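Local coordinates for phosphatidylinositol phosphate phosphatase (Schizosaccharomyces pombe, PDB 1I9Z), which removes the 5-phosphate from soluble and lipid inositol polyphosphates and controls cellular phosphoinositide levels in membrane trafficking and signalling, at residues 91-96 and 100-105; 79-84 and 107-112. One frame throughout, in Å; residues are numbered along the deposited sequence.

Interaction 1: residues 91-96 and 100-105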
loop_
_atom_site.group_PDB
_atom_site.type_symbol
_atom_site.label_atom_id
_atom_site.label_comp_id
_atom_site.label_asym_id
_atom_site.label_seq_id
_atom_site.Cartn_x
_atom_site.Cartn_y
_atom_site.Cartn_z
ATOM N N LEU A 91 -11.621 -17.330 0.244
ATOM C CA LEU A 91 -10.395 -17.775 0.873
ATOM C C LEU A 91 -10.212 -17.203 2.283
ATOM O O LEU A 91 -9.889 -17.948 3.248
ATOM C CB LEU A 91 -9.266 -17.415 -0.113
ATOM C CG LEU A 91 -7.871 -17.995 -0.081
ATOM C CD1 LEU A 91 -7.826 -19.555 -0.167
ATOM C CD2 LEU A 91 -7.186 -17.372 -1.300
ATOM N N LEU A 92 -10.458 -15.901 2.471
ATOM C CA LEU A 92 -10.340 -15.308 3.802
ATOM C C LEU A 92 -11.371 -15.902 4.812
ATOM O O LEU A 92 -11.065 -16.114 5.994
ATOM C CB LEU A 92 -10.573 -13.794 3.729
ATOM C CG LEU A 92 -9.500 -13.011 3.004
ATOM C CD1 LEU A 92 -9.851 -11.512 3.013
ATOM C CD2 LEU A 92 -8.162 -13.276 3.723
ATOM N N ASN A 93 -12.592 -16.141 4.346
ATOM C CA ASN A 93 -13.600 -16.653 5.244
ATOM C C ASN A 93 -13.409 -18.121 5.549
ATOM O O ASN A 93 -13.794 -18.594 6.645
ATOM C CB ASN A 93 -14.976 -16.333 4.681
ATOM C CG ASN A 93 -15.331 -14.861 4.873
ATOM O OD1 ASN A 93 -15.324 -14.349 5.993
ATOM N ND2 ASN A 93 -15.632 -14.185 3.789
ATOM N N GLY A 94 -12.777 -18.815 4.602
ATOM C CA GLY A 94 -12.467 -20.225 4.739
ATOM C C GLY A 94 -11.547 -20.477 5.919
ATOM O O GLY A 94 -11.491 -21.587 6.479
ATOM N N LYS A 95 -10.806 -19.450 6.305
ATOM C CA LYS A 95 -9.930 -19.574 7.437
ATOM C C LYS A 95 -10.702 -19.187 8.705
ATOM O O LYS A 95 -10.185 -19.321 9.805
ATOM C CB LYS A 95 -8.712 -18.673 7.210
ATOM C CG LYS A 95 -7.974 -19.074 5.939
ATOM C CD LYS A 95 -7.015 -20.237 6.151
ATOM C CE LYS A 95 -5.634 -19.743 6.600
ATOM N NZ LYS A 95 -4.580 -20.838 6.696
ATOM N N CYS A 96 -11.934 -18.701 8.552
ATOM C CA CYS A 96 -12.762 -18.311 9.699
ATOM C C CYS A 96 -13.785 -19.379 10.031
ATOM O O CYS A 96 -15.016 -19.246 9.759
ATOM C CB CYS A 96 -13.449 -16.989 9.422
ATOM S SG CYS A 96 -12.163 -15.663 9.284
ATOM N N PRO A 100 -17.759 -14.805 12.817
ATOM C CA PRO A 100 -17.521 -13.744 11.834
ATOM C C PRO A 100 -16.209 -13.843 11.067
ATOM O O PRO A 100 -15.126 -14.182 11.595
ATOM C CB PRO A 100 -17.602 -12.461 12.669
ATOM C CG PRO A 100 -18.673 -12.791 13.627
ATOM C CD PRO A 100 -18.281 -14.207 14.069
ATOM N N GLY A 101 -16.367 -13.546 9.787
ATOM C CA GLY A 101 -15.262 -13.572 8.885
ATOM C C GLY A 101 -14.867 -12.153 8.509
ATOM O O GLY A 101 -14.784 -11.218 9.337
ATOM N N TYR A 102 -14.623 -12.037 7.222
ATOM C CA TYR A 102 -14.164 -10.822 6.623
ATOM C C TYR A 102 -15.229 -10.314 5.676
ATOM O O TYR A 102 -15.967 -11.113 5.096
ATOM C CB TYR A 102 -12.907 -11.128 5.809
ATOM C CG TYR A 102 -11.689 -11.357 6.668
ATOM C CD1 TYR A 102 -11.460 -12.586 7.277
ATOM C CD2 TYR A 102 -10.800 -10.292 6.950
ATOM C CE1 TYR A 102 -10.376 -12.761 8.169
ATOM C CE2 TYR A 102 -9.743 -10.454 7.847
ATOM C CZ TYR A 102 -9.537 -11.682 8.452
ATOM O OH TYR A 102 -8.551 -11.832 9.412
ATOM N N VAL A 103 -15.266 -8.995 5.507
ATOM C CA VAL A 103 -16.173 -8.390 4.581
ATOM C C VAL A 103 -15.333 -7.484 3.665
ATOM O O VAL A 103 -14.263 -6.987 4.074
ATOM C CB VAL A 103 -17.214 -7.500 5.272
ATOM C CG1 VAL A 103 -18.159 -8.375 6.133
ATOM C CG2 VAL A 103 -16.532 -6.449 6.094
ATOM N N GLN A 104 -15.835 -7.279 2.443
ATOM C CA GLN A 104 -15.151 -6.360 1.516
ATOM C C GLN A 104 -15.681 -4.974 1.830
ATOM O O GLN A 104 -16.894 -4.679 1.746
ATOM C CB GLN A 104 -15.457 -6.730 0.062
ATOM C CG GLN A 104 -15.041 -5.650 -0.981
ATOM C CD GLN A 104 -15.338 -6.143 -2.366
ATOM O OE1 GLN A 104 -15.098 -7.321 -2.658
ATOM N NE2 GLN A 104 -15.891 -5.267 -3.234
ATOM N N LEU A 105 -14.777 -4.106 2.198
ATOM C CA LEU A 105 -15.133 -2.744 2.501
ATOM C C LEU A 105 -15.463 -2.022 1.201
ATOM O O LEU A 105 -16.516 -1.324 1.056
ATOM C CB LEU A 105 -13.940 -2.069 3.185
ATOM C CG LEU A 105 -14.099 -0.704 3.786
ATOM C CD1 LEU A 105 -15.068 -0.828 4.999
ATOM C CD2 LEU A 105 -12.692 -0.162 4.241
#
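The N93 carboxamide meets the backbone of Y102 with both its polar atoms, one bond strong and one weak. OD1 accepts the Y102 N-H at 2.7 Å in a nearly straight bond (163° at the hydrogen), with the donor tilted from the carbonyl plane; ND2 reaches Y102 O weakly, at 3.4 Å, and is also weakly bonded to K89 O one helical turn back. OD1 also lies 3.0 Å from G101 CA, where a side chain would run into it. A leucine in place of N93 would probably leave the Y102 N-H without its acceptor and let the start of the strand drift from the helix end. The tyrosine side chain crosses L92 at about a right angle, with L92 CB 3.9 Å from Y102 CD1. Against the edge of the same ring lies C96: with SG beside its own backbone N (chi1 -65°), the sulfur comes to 3.6 Å from Y102 CE1, a cysteine sulfur-aromatic contact. Y102 OH is hydrogen-bonded to A55 O, which fixes the far end of the ring. This tight connection joins helix 78-94 to edge strand 102-110 in the inositol polyphosphate 5-phosphatase domain of synaptojanin, of DNase I-like fold.

Interaction 2: residues 79-84 and 107-112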
loop_
_atom_site.group_PDB
_atom_site.type_symbol
_atom_site.label_atom_id
_atom_site.label_comp_id
_atom_site.label_asym_id
_atom_site.label_seq_id
_atom_site.Cartn_x
_atom_site.Cartn_y
_atom_site.Cartn_z
ATOM N N ALA A 79 -16.603 -7.640 -14.382
ATOM C CA ALA A 79 -16.907 -9.036 -14.120
ATOM C C ALA A 79 -15.699 -9.825 -13.657
ATOM O O ALA A 79 -15.781 -10.665 -12.736
ATOM C CB ALA A 79 -17.458 -9.699 -15.389
ATOM N N LYS A 80 -14.593 -9.619 -14.353
ATOM C CA LYS A 80 -13.397 -10.385 -14.003
ATOM C C LYS A 80 -12.899 -9.937 -12.638
ATOM O O LYS A 80 -12.511 -10.757 -11.828
ATOM C CB LYS A 80 -12.317 -10.212 -15.058
ATOM C CG LYS A 80 -12.482 -11.188 -16.264
ATOM C CD LYS A 80 -11.580 -10.748 -17.432
ATOM C CE LYS A 80 -11.777 -11.645 -18.662
ATOM N NZ LYS A 80 -11.285 -13.040 -18.408
ATOM N N ARG A 81 -12.997 -8.634 -12.374
ATOM C CA ARG A 81 -12.574 -8.126 -11.048
ATOM C C ARG A 81 -13.459 -8.773 -9.954
ATOM O O ARG A 81 -12.983 -9.231 -8.924
ATOM C CB ARG A 81 -12.754 -6.597 -10.982
ATOM C CG ARG A 81 -12.318 -6.114 -9.616
ATOM C CD ARG A 81 -12.757 -4.699 -9.427
ATOM N NE ARG A 81 -14.147 -4.680 -8.956
ATOM C CZ ARG A 81 -15.088 -3.916 -9.515
ATOM N NH1 ARG A 81 -14.799 -3.145 -10.557
ATOM N NH2 ARG A 81 -16.301 -3.871 -8.980
ATOM N N ARG A 82 -14.768 -8.870 -10.207
ATOM C CA ARG A 82 -15.620 -9.466 -9.215
ATOM C C ARG A 82 -15.350 -10.945 -8.968
ATOM O O ARG A 82 -15.648 -11.414 -7.878
ATOM C CB ARG A 82 -17.106 -9.245 -9.590
ATOM C CG ARG A 82 -17.465 -7.778 -9.388
ATOM C CD ARG A 82 -18.896 -7.379 -9.818
ATOM N NE ARG A 82 -19.082 -5.986 -9.384
ATOM C CZ ARG A 82 -19.664 -5.023 -10.094
ATOM N NH1 ARG A 82 -20.135 -5.301 -11.318
ATOM N NH2 ARG A 82 -19.773 -3.801 -9.564
ATOM N N GLU A 83 -14.825 -11.655 -9.959
ATOM C CA GLU A 83 -14.493 -13.093 -9.761
ATOM C C GLU A 83 -13.327 -13.176 -8.749
ATOM O O GLU A 83 -13.269 -14.037 -7.874
ATOM C CB GLU A 83 -14.032 -13.709 -11.069
ATOM C CG GLU A 83 -15.165 -13.959 -12.086
ATOM C CD GLU A 83 -14.606 -14.509 -13.397
ATOM O OE1 GLU A 83 -13.956 -15.574 -13.337
ATOM O OE2 GLU A 83 -14.798 -13.884 -14.468
ATOM N N TRP A 84 -12.357 -12.264 -8.916
ATOM C CA TRP A 84 -11.241 -12.219 -7.992
ATOM C C TRP A 84 -11.745 -11.841 -6.603
ATOM O O TRP A 84 -11.325 -12.437 -5.614
ATOM C CB TRP A 84 -10.173 -11.188 -8.481
ATOM C CG TRP A 84 -9.408 -11.757 -9.586
ATOM C CD1 TRP A 84 -9.470 -11.413 -10.898
ATOM C CD2 TRP A 84 -8.385 -12.743 -9.463
ATOM N NE1 TRP A 84 -8.513 -12.102 -11.605
ATOM C CE2 TRP A 84 -7.844 -12.942 -10.749
ATOM C CE3 TRP A 84 -7.871 -13.481 -8.376
ATOM C CZ2 TRP A 84 -6.788 -13.861 -11.014
ATOM C CZ3 TRP A 84 -6.796 -14.393 -8.626
ATOM C CH2 TRP A 84 -6.283 -14.564 -9.949
ATOM N N SER A 107 -13.954 -1.716 -3.331
ATOM C CA SER A 107 -13.015 -2.030 -4.392
ATOM C C SER A 107 -13.126 -0.926 -5.422
ATOM O O SER A 107 -14.131 -0.206 -5.522
ATOM C CB SER A 107 -13.219 -3.408 -5.077
ATOM O OG SER A 107 -14.352 -3.370 -5.925
ATOM N N GLY A 108 -12.084 -0.805 -6.215
ATOM C CA GLY A 108 -12.033 0.212 -7.254
ATOM C C GLY A 108 -11.295 -0.401 -8.442
ATOM O O GLY A 108 -10.516 -1.378 -8.262
ATOM N N GLN A 109 -11.450 0.208 -9.617
ATOM C CA GLN A 109 -10.791 -0.333 -10.801
ATOM C C GLN A 109 -10.497 0.713 -11.836
ATOM O O GLN A 109 -11.313 1.647 -12.014
ATOM C CB GLN A 109 -11.694 -1.462 -11.368
ATOM C CG GLN A 109 -11.208 -2.012 -12.684
ATOM C CD GLN A 109 -11.941 -3.310 -13.038
ATOM O OE1 GLN A 109 -13.098 -3.485 -12.647
ATOM N NE2 GLN A 109 -11.263 -4.219 -13.779
ATOM N N LEU A 110 -9.321 0.602 -12.472
ATOM C CA LEU A 110 -8.934 1.497 -13.603
ATOM C C LEU A 110 -8.380 0.555 -14.658
ATOM O O LEU A 110 -7.255 0.024 -14.558
ATOM C CB LEU A 110 -7.886 2.556 -13.214
ATOM C CG LEU A 110 -7.577 3.458 -14.425
ATOM C CD1 LEU A 110 -8.794 4.282 -14.802
ATOM C CD2 LEU A 110 -6.320 4.339 -14.065
ATOM N N VAL A 111 -9.212 0.299 -15.679
ATOM C CA VAL A 111 -8.901 -0.659 -16.705
ATOM C C VAL A 111 -8.518 -2.017 -16.046
ATOM O O VAL A 111 -9.342 -2.608 -15.406
ATOM C CB VAL A 111 -7.811 -0.239 -17.647
ATOM C CG1 VAL A 111 -7.719 -1.277 -18.798
ATOM C CG2 VAL A 111 -8.139 1.198 -18.209
ATOM N N GLY A 112 -7.288 -2.506 -16.201
ATOM C CA GLY A 112 -6.965 -3.777 -15.580
ATOM C C GLY A 112 -6.361 -3.738 -14.164
ATOM O O GLY A 112 -5.984 -4.780 -13.571
#
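Q109 OE1 takes the shortest polar bond here, from R81 NH1 at 2.7 Å. The bond is bent, 135° at the hydrogen, and each group meets the other somewhat out of plane: NH1 is tilted from the carbonyl plane of the amide, and OE1 sits near the guanidinium edge but tilted from its plane. The two flat groups are turned steeply against each other, 73° apart, so they do not stack. R81 leaves the helix with CG anti to the backbone N, then bends at chi3 (84°), which brings NH1 back over the root of the glutamine, 3.6 Å from Q109 CB. R81 CD lies 3.5 Å from Q109 OE1. The other end of the amide is held too: NE2 donates to V111 O at 3.0 Å, nearly in line with that C=O, and weakly to D77 O. With both ends engaged, the amide has little freedom to flip. S107 OG lies 3.3 Å from R81 NE, but the angle is poor for a bond; both instead meet OE2 of E85, NE in a salt bridge and S107 OG in a hydrogen bond, so this carboxylate links helix and strand. The guanidinium thus bonds a carboxylate through NE and a neutral amide oxygen through NH1; its charge probably polarises the Q109 carbonyl. Polar bonds, rather than apolar packing, join helix to strand at this surface.

How the interactions relate
Interactions 1 and 2 join the same two elements, helix 78-94 and strand 102-110, at places about 19 Å apart between centres. The chain runs from the helix through a short turn into the strand, which returns alongside it, the short segments of interaction 2 running at 142° to each other. Interaction 1 closes that turn and is nested inside the longer loop that interaction 2 closes. The segments do not touch from one contact to the other, but Q104 is weakly bonded to both E85, which also serves interaction 2, and K89, which also serves interaction 1. Interaction 1 is partly buried; interaction 2 is a polar surface contact. None of their residues belongs to the inositol bisphosphate pocket, which includes R211, K262 and R277.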